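Local atomic coordinates of reticulocyte binding protein (Streptococcus agalactiae COH1, PDB entry 3FAW), a protein that is a cell-wall-anchored pullulanase of Group B Streptococcus, which probably hydrolyses alpha-1,6 glucosidic linkages in pullulan, glycogen and related alpha-glucans. Residues A[139-150]-A[196-207]; A[578-586]-A[597-605]. One frame throughout, in Å; residues are numbered along the deposited sequence.

Contact 1 (A[139-150]-A[196-207]); sequences LNQDGSKVEASL and KNYTGYYYLYEI. With CA (calcium ion), chain B.
The Y205 ring carries L150 over one face: CD2 of L150 lies 4.1 Å from the ring centroid of Y205, a CH-pi contact 27° off the normal, the two side chains running past each other in opposite senses. At the edge of that ring its OH meets A148 CB at 3.4 Å and donates to a water that also bonds S149 O, so the buried hydroxyl is satisfied. Y198 presents its edge, near the ring plane, to the carbonyl oxygens of G143 and S144, while V146 CG2 approaches its CB at 3.8 Å. With CG anti to the carbonyl carbon (chi1 -74°), Y198 brings its CD2/CE2 edge to those oxygens, and its OH ends on D190 O. Its own N gives a nearly straight bond (3.0 Å, 176°) to G143 O. Beside it N197 OD1 takes both N and OG1 of T199, an Asx turn. Y202 OH binds a calcium ion at 2.6 Å, with K165 O and K363 O. Both segments belong to the carbohydrate-binding module 48 domain: strand segments 146-150 and 202-207 are not paired, their axes 10.4 Å apart at closest approach, and strand 157-164 touches both through M160, which meets A148 and Y205.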
loop_
_atom_site.group_PDB
_atom_site.type_symbol
_atom_site.label_atom_id
_atom_site.label_comp_id
_atom_site.label_asym_id
_atom_site.label_seq_id
_atom_site.Cartn_x
_atom_site.Cartn_y
_atom_site.Cartn_z
ATOM N N LEU A 139 -13.390 22.900 13.563
ATOM C CA LEU A 139 -14.665 23.367 14.128
ATOM C C LEU A 139 -14.559 23.466 15.642
ATOM O O LEU A 139 -13.891 22.643 16.269
ATOM C CB LEU A 139 -15.807 22.384 13.827
ATOM C CG LEU A 139 -16.507 22.310 12.469
ATOM C CD1 LEU A 139 -17.308 21.009 12.395
ATOM C CD2 LEU A 139 -17.417 23.510 12.237
ATOM N N ASN A 140 -15.233 24.448 16.234
ATOM C CA ASN A 140 -15.407 24.463 17.690
ATOM C C ASN A 140 -16.549 23.515 18.091
ATOM O O ASN A 140 -17.189 22.904 17.225
ATOM C CB ASN A 140 -15.618 25.889 18.220
ATOM C CG ASN A 140 -16.909 26.523 17.734
ATOM O OD1 ASN A 140 -17.592 25.995 16.854
ATOM N ND2 ASN A 140 -17.244 27.672 18.305
ATOM N N GLN A 141 -16.802 23.392 19.392
ATOM C CA GLN A 141 -17.707 22.356 19.908
ATOM C C GLN A 141 -19.118 22.426 19.328
ATOM O O GLN A 141 -19.685 21.397 18.960
ATOM C CB GLN A 141 -17.779 22.399 21.440
ATOM C CG GLN A 141 -18.717 21.345 22.038
ATOM C CD GLN A 141 -18.564 21.182 23.541
ATOM O OE1 GLN A 141 -18.624 20.065 24.061
ATOM N NE2 GLN A 141 -18.370 22.293 24.246
ATOM N N ASP A 142 -19.683 23.630 19.257
ATOM C CA ASP A 142 -21.065 23.810 18.780
ATOM C C ASP A 142 -21.164 24.141 17.282
ATOM O O ASP A 142 -22.263 24.300 16.750
ATOM C CB ASP A 142 -21.802 24.862 19.625
ATOM C CG ASP A 142 -21.196 26.260 19.516
ATOM O OD1 ASP A 142 -20.225 26.467 18.752
ATOM O OD2 ASP A 142 -21.703 27.160 20.216
ATOM N N GLY A 143 -20.017 24.245 16.612
ATOM C CA GLY A 143 -19.973 24.498 15.174
ATOM C C GLY A 143 -20.085 25.954 14.756
ATOM O O GLY A 143 -20.114 26.254 13.560
ATOM N N SER A 144 -20.121 26.864 15.729
ATOM C CA SER A 144 -20.323 28.292 15.458
ATOM C C SER A 144 -19.090 28.996 14.882
ATOM O O SER A 144 -19.211 30.097 14.335
ATOM C CB SER A 144 -20.792 29.018 16.729
ATOM O OG SER A 144 -19.892 28.815 17.805
ATOM N N LYS A 145 -17.918 28.370 15.004
ATOM C CA LYS A 145 -16.659 28.962 14.532
ATOM C C LYS A 145 -15.697 27.924 13.959
ATOM O O LYS A 145 -15.508 26.857 14.542
ATOM C CB LYS A 145 -15.943 29.692 15.676
ATOM C CG LYS A 145 -16.655 30.926 16.205
ATOM C CD LYS A 145 -15.842 31.594 17.307
ATOM C CE LYS A 145 -16.299 33.025 17.550
ATOM N NZ LYS A 145 -17.745 33.106 17.882
ATOM N N VAL A 146 -15.073 28.259 12.831
ATOM C CA VAL A 146 -14.006 27.438 12.256
ATOM C C VAL A 146 -12.689 28.219 12.239
ATOM O O VAL A 146 -12.650 29.339 11.739
ATOM C CB VAL A 146 -14.350 26.985 10.815
ATOM C CG1 VAL A 146 -13.194 26.204 10.201
ATOM C CG2 VAL A 146 -15.611 26.148 10.808
ATOM N N GLU A 147 -11.629 27.625 12.799
ATOM C CA GLU A 147 -10.257 28.133 12.652
ATOM C C GLU A 147 -9.557 27.397 11.509
ATOM O O GLU A 147 -9.339 26.189 11.591
ATOM C CB GLU A 147 -9.451 27.923 13.934
ATOM C CG GLU A 147 -9.991 28.643 15.154
ATOM C CD GLU A 147 -9.177 28.365 16.417
ATOM O OE1 GLU A 147 -8.112 27.717 16.325
ATOM O OE2 GLU A 147 -9.608 28.804 17.505
ATOM N N ALA A 148 -9.192 28.134 10.461
ATOM C CA ALA A 148 -8.633 27.550 9.239
ATOM C C ALA A 148 -7.192 28.006 8.995
ATOM O O ALA A 148 -6.833 29.144 9.286
ATOM C CB ALA A 148 -9.503 27.912 8.046
ATOM N N SER A 149 -6.384 27.100 8.448
ATOM C CA SER A 149 -4.982 27.373 8.123
ATOM C C SER A 149 -4.590 26.650 6.838
ATOM O O SER A 149 -4.904 25.470 6.673
ATOM C CB SER A 149 -4.066 26.924 9.265
ATOM O OG SER A 149 -4.025 27.891 10.301
ATOM N N LEU A 150 -3.913 27.366 5.941
ATOM C CA LEU A 150 -3.394 26.806 4.684
ATOM C C LEU A 150 -1.974 27.323 4.430
ATOM O O LEU A 150 -1.746 28.535 4.423
ATOM C CB LEU A 150 -4.286 27.199 3.502
ATOM C CG LEU A 150 -3.857 26.638 2.137
ATOM C CD1 LEU A 150 -4.238 25.161 2.022
ATOM C CD2 LEU A 150 -4.449 27.442 0.991
ATOM N N LYS A 196 -24.820 29.983 10.927
ATOM C CA LYS A 196 -24.878 29.727 12.371
ATOM C C LYS A 196 -24.115 28.469 12.795
ATOM O O LYS A 196 -23.525 28.439 13.874
ATOM C CB LYS A 196 -26.335 29.661 12.861
ATOM C CG LYS A 196 -27.151 28.473 12.362
ATOM C CD LYS A 196 -28.564 28.505 12.929
ATOM C CE LYS A 196 -29.429 27.407 12.321
ATOM N NZ LYS A 196 -30.788 27.364 12.931
ATOM N N ASN A 197 -24.157 27.437 11.955
ATOM C CA ASN A 197 -23.454 26.176 12.201
ATOM C C ASN A 197 -22.772 25.725 10.912
ATOM O O ASN A 197 -23.442 25.409 9.925
ATOM C CB ASN A 197 -24.432 25.098 12.694
ATOM C CG ASN A 197 -23.730 23.865 13.261
ATOM O OD1 ASN A 197 -22.606 23.544 12.889
ATOM N ND2 ASN A 197 -24.409 23.166 14.164
ATOM N N TYR A 198 -21.440 25.695 10.935
ATOM C CA TYR A 198 -20.643 25.367 9.751
ATOM C C TYR A 198 -20.504 23.867 9.497
ATOM O O TYR A 198 -19.956 23.467 8.468
ATOM C CB TYR A 198 -19.252 25.991 9.859
ATOM C CG TYR A 198 -19.229 27.486 9.638
ATOM C CD1 TYR A 198 -19.145 28.015 8.350
ATOM C CD2 TYR A 198 -19.286 28.372 10.714
ATOM C CE1 TYR A 198 -19.126 29.385 8.139
ATOM C CE2 TYR A 198 -19.267 29.748 10.511
ATOM C CZ TYR A 198 -19.183 30.246 9.221
ATOM O OH TYR A 198 -19.158 31.606 9.004
ATOM N N THR A 199 -20.998 23.042 10.421
ATOM C CA THR A 199 -20.910 21.589 10.292
ATOM C C THR A 199 -21.558 21.133 8.976
ATOM O O THR A 199 -22.689 21.514 8.662
ATOM C CB THR A 199 -21.577 20.872 11.495
ATOM O OG1 THR A 199 -21.044 21.389 12.723
ATOM C CG2 THR A 199 -21.336 19.361 11.446
ATOM N N GLY A 200 -20.820 20.351 8.195
ATOM C CA GLY A 200 -21.326 19.819 6.925
ATOM C C GLY A 200 -21.136 20.715 5.705
ATOM O O GLY A 200 -21.285 20.254 4.576
ATOM N N TYR A 201 -20.821 21.992 5.913
ATOM C CA TYR A 201 -20.556 22.904 4.789
ATOM C C TYR A 201 -19.232 22.553 4.112
ATOM O O TYR A 201 -18.345 21.950 4.729
ATOM C CB TYR A 201 -20.553 24.370 5.242
ATOM C CG TYR A 201 -21.935 24.985 5.384
ATOM C CD1 TYR A 201 -22.698 24.783 6.533
ATOM C CD2 TYR A 201 -22.477 25.771 4.367
ATOM C CE1 TYR A 201 -23.969 25.349 6.665
ATOM C CE2 TYR A 201 -23.741 26.339 4.491
ATOM C CZ TYR A 201 -24.480 26.125 5.641
ATOM O OH TYR A 201 -25.731 26.693 5.766
ATOM N N TYR A 202 -19.107 22.937 2.844
ATOM C CA TYR A 202 -17.935 22.586 2.044
ATOM C C TYR A 202 -17.139 23.831 1.652
ATOM O O TYR A 202 -17.681 24.932 1.625
ATOM C CB TYR A 202 -18.359 21.817 0.795
ATOM C CG TYR A 202 -19.256 20.634 1.072
ATOM C CD1 TYR A 202 -20.599 20.643 0.690
ATOM C CD2 TYR A 202 -18.768 19.507 1.721
ATOM C CE1 TYR A 202 -21.423 19.547 0.938
ATOM C CE2 TYR A 202 -19.589 18.414 1.983
ATOM C CZ TYR A 202 -20.909 18.437 1.589
ATOM O OH TYR A 202 -21.713 17.347 1.837
ATOM N N TYR A 203 -15.850 23.651 1.363
ATOM C CA TYR A 203 -14.980 24.776 1.029
ATOM C C TYR A 203 -13.860 24.436 0.040
ATOM O O TYR A 203 -13.349 23.313 0.005
ATOM C CB TYR A 203 -14.388 25.406 2.306
ATOM C CG TYR A 203 -13.422 24.525 3.071
ATOM C CD1 TYR A 203 -12.041 24.703 2.958
ATOM C CD2 TYR A 203 -13.885 23.516 3.912
ATOM C CE1 TYR A 203 -11.152 23.898 3.659
ATOM C CE2 TYR A 203 -13.002 22.706 4.616
ATOM C CZ TYR A 203 -11.638 22.902 4.487
ATOM O OH TYR A 203 -10.770 22.097 5.186
ATOM N N LEU A 204 -13.511 25.431 -0.774
ATOM C CA LEU A 204 -12.302 25.408 -1.590
ATOM C C LEU A 204 -11.501 26.669 -1.275
ATOM O O LEU A 204 -12.036 27.616 -0.695
ATOM C CB LEU A 204 -12.643 25.361 -3.081
ATOM C CG LEU A 204 -13.243 24.064 -3.635
ATOM C CD1 LEU A 204 -13.685 24.255 -5.081
ATOM C CD2 LEU A 204 -12.265 22.899 -3.528
ATOM N N TYR A 205 -10.221 26.671 -1.643
ATOM C CA TYR A 205 -9.384 27.869 -1.542
ATOM C C TYR A 205 -9.025 28.367 -2.935
ATOM O O TYR A 205 -8.558 27.592 -3.767
ATOM C CB TYR A 205 -8.094 27.574 -0.774
ATOM C CG TYR A 205 -8.275 27.403 0.714
ATOM C CD1 TYR A 205 -8.705 28.464 1.507
ATOM C CD2 TYR A 205 -8.003 26.183 1.335
ATOM C CE1 TYR A 205 -8.869 28.313 2.879
ATOM C CE2 TYR A 205 -8.160 26.026 2.707
ATOM C CZ TYR A 205 -8.591 27.097 3.471
ATOM O OH TYR A 205 -8.759 26.947 4.827
ATOM N N GLU A 206 -9.240 29.656 -3.183
ATOM C CA GLU A 206 -8.795 30.287 -4.423
ATOM C C GLU A 206 -7.490 31.042 -4.186
ATOM O O GLU A 206 -7.452 32.013 -3.425
ATOM C CB GLU A 206 -9.860 31.231 -4.988
ATOM C CG GLU A 206 -9.553 31.693 -6.411
ATOM C CD GLU A 206 -10.675 32.518 -7.017
ATOM O OE1 GLU A 206 -11.023 33.565 -6.435
ATOM O OE2 GLU A 206 -11.202 32.117 -8.076
ATOM N N ILE A 207 -6.428 30.585 -4.843
ATOM C CA ILE A 207 -5.094 31.154 -4.673
ATOM C C ILE A 207 -4.754 32.014 -5.879
ATOM O O ILE A 207 -4.927 31.587 -7.015
ATOM C CB ILE A 207 -4.023 30.051 -4.508
ATOM C CG1 ILE A 207 -4.354 29.170 -3.297
ATOM C CG2 ILE A 207 -2.630 30.665 -4.341
ATOM C CD1 ILE A 207 -3.324 28.093 -3.018
HETATM CA CA CA B . -24.257 17.313 2.313
HETATM O O HOH W 1 -23.675 26.722 15.987
HETATM O O HOH W 2 -7.740 24.893 5.978
HETATM O O HOH W 3 -23.020 18.317 4.263
HETATM O O HOH W 4 -26.544 16.822 1.600
HETATM O O HOH W 5 -24.145 17.509 -0.069
HETATM O O HOH W 6 -25.506 17.078 4.431
#

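Contact 2 (A[578-586]-A[597-605]); sequences LHDVIAKSI and IHRRLRLGN
Helices 578-586 and 590-609 pack at a steep angle, the axes of the two segments 9.5 Å apart and 119° between their N-to-C directions. The two consecutive helices lie in the sequence between the seventh and eighth strands (566-568 and 614-618) of the parallel eight-stranded TIM barrel, and knobs-into-holes packing joins them: I597 is the knob, set among H579, I582, A583 and I586. Its two branches divide the work. CD1 drops onto A583 CB at 3.6 Å, while CG2, anti to the backbone N, reaches H579 CD2 at 3.5 Å and the CG2 of I582. Farther along, I582 CD1 presses against the backbone of L601, 3.5 Å from its CA, and L578 CD2 touches both L601 CG and N605 OD1. N605 OD1 is bonded by Q621, and N605 ND2 by T694. At the far end I586 lays CG2 over one face of the R600 guanidinium, 3.9 Å from NE. R600 NE pairs with D596 and NH1 bonds I537 O, so the charged group is held by polar partners while the methyl of I586 lies over one face. The rings of H579 and H598 meet obliquely, planes at 61°, with H598 CE1 near the plane of the H579 ring at its edge; H598 is tied back to E594 O. What fixes the rotation of H579 is D580 of its own helix: ND1 of H579 donates to OD1 of D580 at 3.0 Å and 171°, the oxygen lying almost in the ring plane and met on its anti side.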
loop_
_atom_site.group_PDB
_atom_site.type_symbol
_atom_site.label_atom_id
_atom_site.label_comp_id
_atom_site.label_asym_id
_atom_site.label_seq_id
_atom_site.Cartn_x
_atom_site.Cartn_y
_atom_site.Cartn_z
ATOM N N LEU A 578 -3.730 -16.859 -6.818
ATOM C CA LEU A 578 -2.987 -18.099 -6.603
ATOM C C LEU A 578 -3.568 -19.271 -7.401
ATOM O O LEU A 578 -2.824 -20.059 -7.982
ATOM C CB LEU A 578 -2.957 -18.452 -5.107
ATOM C CG LEU A 578 -2.123 -19.674 -4.715
ATOM C CD1 LEU A 578 -0.713 -19.582 -5.293
ATOM C CD2 LEU A 578 -2.101 -19.825 -3.197
ATOM N N HIS A 579 -4.892 -19.380 -7.421
ATOM C CA HIS A 579 -5.580 -20.412 -8.204
ATOM C C HIS A 579 -5.276 -20.281 -9.701
ATOM O O HIS A 579 -4.882 -21.251 -10.359
ATOM C CB HIS A 579 -7.091 -20.311 -7.975
ATOM C CG HIS A 579 -7.897 -21.230 -8.837
ATOM N ND1 HIS A 579 -8.333 -20.876 -10.095
ATOM C CD2 HIS A 579 -8.350 -22.489 -8.622
ATOM C CE1 HIS A 579 -9.014 -21.880 -10.621
ATOM N NE2 HIS A 579 -9.041 -22.869 -9.746
ATOM N N ASP A 580 -5.456 -19.070 -10.222
ATOM C CA ASP A 580 -5.331 -18.808 -11.655
ATOM C C ASP A 580 -3.898 -18.955 -12.169
ATOM O O ASP A 580 -3.685 -19.427 -13.286
ATOM C CB ASP A 580 -5.871 -17.414 -11.997
ATOM C CG ASP A 580 -7.381 -17.290 -11.790
ATOM O OD1 ASP A 580 -8.079 -18.307 -11.599
ATOM O OD2 ASP A 580 -7.878 -16.152 -11.834
ATOM N N VAL A 581 -2.921 -18.550 -11.361
ATOM C CA VAL A 581 -1.507 -18.663 -11.743
ATOM C C VAL A 581 -1.037 -20.124 -11.701
ATOM O O VAL A 581 -0.213 -20.539 -12.511
ATOM C CB VAL A 581 -0.599 -17.767 -10.862
ATOM C CG1 VAL A 581 -0.426 -18.358 -9.456
ATOM C CG2 VAL A 581 0.748 -17.556 -11.532
ATOM N N ILE A 582 -1.574 -20.903 -10.764
ATOM C CA ILE A 582 -1.320 -22.345 -10.728
ATOM C C ILE A 582 -1.846 -23.023 -11.996
ATOM O O ILE A 582 -1.128 -23.797 -12.624
ATOM C CB ILE A 582 -1.934 -23.006 -9.471
ATOM C CG1 ILE A 582 -1.089 -22.676 -8.238
ATOM C CG2 ILE A 582 -2.030 -24.525 -9.645
ATOM C CD1 ILE A 582 -1.751 -23.030 -6.916
ATOM N N ALA A 583 -3.088 -22.716 -12.372
ATOM C CA ALA A 583 -3.712 -23.287 -13.571
ATOM C C ALA A 583 -2.965 -22.890 -14.844
ATOM O O ALA A 583 -2.816 -23.701 -15.768
ATOM C CB ALA A 583 -5.175 -22.863 -13.665
ATOM N N LYS A 584 -2.507 -21.640 -14.885
ATOM C CA LYS A 584 -1.691 -21.142 -15.993
ATOM C C LYS A 584 -0.329 -21.827 -16.035
ATOM O O LYS A 584 0.132 -22.232 -17.103
ATOM C CB LYS A 584 -1.500 -19.621 -15.882
ATOM C CG LYS A 584 -0.454 -19.030 -16.833
ATOM C CD LYS A 584 -0.819 -19.229 -18.297
ATOM C CE LYS A 584 0.237 -18.633 -19.222
ATOM N NZ LYS A 584 -0.129 -18.786 -20.659
ATOM N N SER A 585 0.302 -21.961 -14.869
ATOM C CA SER A 585 1.663 -22.501 -14.780
ATOM C C SER A 585 1.759 -23.965 -15.213
ATOM O O SER A 585 2.708 -24.348 -15.897
ATOM C CB SER A 585 2.217 -22.322 -13.367
ATOM O OG SER A 585 2.372 -20.943 -13.062
ATOM N N ILE A 586 0.776 -24.768 -14.815
ATOM C CA ILE A 586 0.692 -26.173 -15.239
ATOM C C ILE A 586 -0.049 -26.347 -16.572
ATOM O O ILE A 586 -0.073 -27.449 -17.125
ATOM C CB ILE A 586 0.011 -27.072 -14.157
ATOM C CG1 ILE A 586 -1.486 -26.765 -14.028
ATOM C CG2 ILE A 586 0.711 -26.911 -12.815
ATOM C CD1 ILE A 586 -2.179 -27.497 -12.883
ATOM N N ILE A 597 -5.365 -28.552 -9.075
ATOM C CA ILE A 597 -5.023 -27.152 -8.843
ATOM C C ILE A 597 -5.099 -26.816 -7.349
ATOM O O ILE A 597 -4.193 -26.179 -6.817
ATOM C CB ILE A 597 -5.923 -26.198 -9.677
ATOM C CG1 ILE A 597 -5.608 -26.341 -11.175
ATOM C CG2 ILE A 597 -5.717 -24.747 -9.247
ATOM C CD1 ILE A 597 -6.636 -25.696 -12.092
ATOM N N HIS A 598 -6.163 -27.260 -6.678
ATOM C CA HIS A 598 -6.332 -27.005 -5.241
ATOM C C HIS A 598 -5.349 -27.796 -4.372
ATOM O O HIS A 598 -4.922 -27.312 -3.327
ATOM C CB HIS A 598 -7.774 -27.272 -4.796
ATOM C CG HIS A 598 -8.725 -26.173 -5.155
ATOM N ND1 HIS A 598 -9.139 -25.944 -6.449
ATOM C CD2 HIS A 598 -9.337 -25.235 -4.394
ATOM C CE1 HIS A 598 -9.966 -24.914 -6.470
ATOM N NE2 HIS A 598 -10.104 -24.466 -5.235
ATOM N N ARG A 599 -4.990 -29.004 -4.799
ATOM C CA ARG A 599 -3.957 -29.775 -4.103
ATOM C C ARG A 599 -2.641 -28.994 -4.085
ATOM O O ARG A 599 -1.986 -28.902 -3.050
ATOM C CB ARG A 599 -3.774 -31.158 -4.742
ATOM C CG ARG A 599 -4.848 -32.152 -4.330
ATOM C CD ARG A 599 -4.690 -33.497 -5.016
ATOM N NE ARG A 599 -5.848 -34.352 -4.761
ATOM C CZ ARG A 599 -6.021 -35.576 -5.258
ATOM N NH1 ARG A 599 -5.108 -36.123 -6.057
ATOM N NH2 ARG A 599 -7.118 -36.259 -4.953
ATOM N N ARG A 600 -2.289 -28.407 -5.227
ATOM C CA ARG A 600 -1.108 -27.547 -5.344
ATOM C C ARG A 600 -1.254 -26.230 -4.576
ATOM O O ARG A 600 -0.295 -25.751 -3.973
ATOM C CB ARG A 600 -0.805 -27.262 -6.817
ATOM C CG ARG A 600 -0.398 -28.503 -7.597
ATOM C CD ARG A 600 -0.299 -28.222 -9.085
ATOM N NE ARG A 600 0.104 -29.405 -9.843
ATOM C CZ ARG A 600 1.357 -29.856 -9.958
ATOM N NH1 ARG A 600 2.358 -29.242 -9.351
ATOM N NH2 ARG A 600 1.608 -30.941 -10.682
ATOM N N LEU A 601 -2.451 -25.651 -4.602
ATOM C CA LEU A 601 -2.740 -24.419 -3.864
ATOM C C LEU A 601 -2.523 -24.619 -2.364
ATOM O O LEU A 601 -1.931 -23.769 -1.691
ATOM C CB LEU A 601 -4.180 -23.967 -4.142
ATOM C CG LEU A 601 -4.613 -22.583 -3.650
ATOM C CD1 LEU A 601 -5.829 -22.114 -4.434
ATOM C CD2 LEU A 601 -4.912 -22.581 -2.157
ATOM N N ARG A 602 -2.989 -25.754 -1.852
ATOM C CA ARG A 602 -2.862 -26.070 -0.432
ATOM C C ARG A 602 -1.404 -26.242 -0.002
ATOM O O ARG A 602 -1.046 -25.895 1.122
ATOM C CB ARG A 602 -3.687 -27.315 -0.085
ATOM C CG ARG A 602 -5.184 -27.047 -0.071
ATOM C CD ARG A 602 -5.989 -28.259 0.401
ATOM N NE ARG A 602 -6.245 -29.229 -0.663
ATOM C CZ ARG A 602 -7.443 -29.539 -1.172
ATOM N NH1 ARG A 602 -8.559 -28.957 -0.748
ATOM N NH2 ARG A 602 -7.525 -30.452 -2.131
ATOM N N LEU A 603 -0.568 -26.766 -0.898
ATOM C CA LEU A 603 0.870 -26.849 -0.645
ATOM C C LEU A 603 1.478 -25.463 -0.450
ATOM O O LEU A 603 2.275 -25.261 0.459
ATOM C CB LEU A 603 1.593 -27.572 -1.786
ATOM C CG LEU A 603 1.266 -29.054 -1.991
ATOM C CD1 LEU A 603 2.184 -29.630 -3.059
ATOM C CD2 LEU A 603 1.370 -29.849 -0.691
ATOM N N GLY A 604 1.092 -24.522 -1.307
ATOM C CA GLY A 604 1.531 -23.130 -1.196
ATOM C C GLY A 604 1.171 -22.488 0.131
ATOM O O GLY A 604 1.996 -21.805 0.737
ATOM N N ASN A 605 -0.065 -22.710 0.582
ATOM C CA ASN A 605 -0.536 -22.162 1.856
ATOM C C ASN A 605 0.172 -22.790 3.055
ATOM O O ASN A 605 0.445 -22.108 4.043
ATOM C CB ASN A 605 -2.057 -22.315 1.993
ATOM C CG ASN A 605 -2.834 -21.380 1.070
ATOM O OD1 ASN A 605 -2.252 -20.614 0.291
ATOM N ND2 ASN A 605 -4.162 -21.440 1.157
#

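The centre of the chain falls between contact 1 and contact 2, their own centres about 54 Å apart and their nearest atoms about 39 Å apart, so neither touches the other. They also follow one another in sequence: contact 1 is complete long before contact 2 begins. Contact 1 belongs to the beta-rich carbohydrate-binding module 48 region, contact 2 to the helices round the TIM barrel. The calcium ion offers a bridge between these regions, since Y202 and K165 of the module bind it together with K363, which precedes helix 367-381 of the barrel region. Contact 2 has no ligand among its own residues; it is helix packing within the barrel's outer layer.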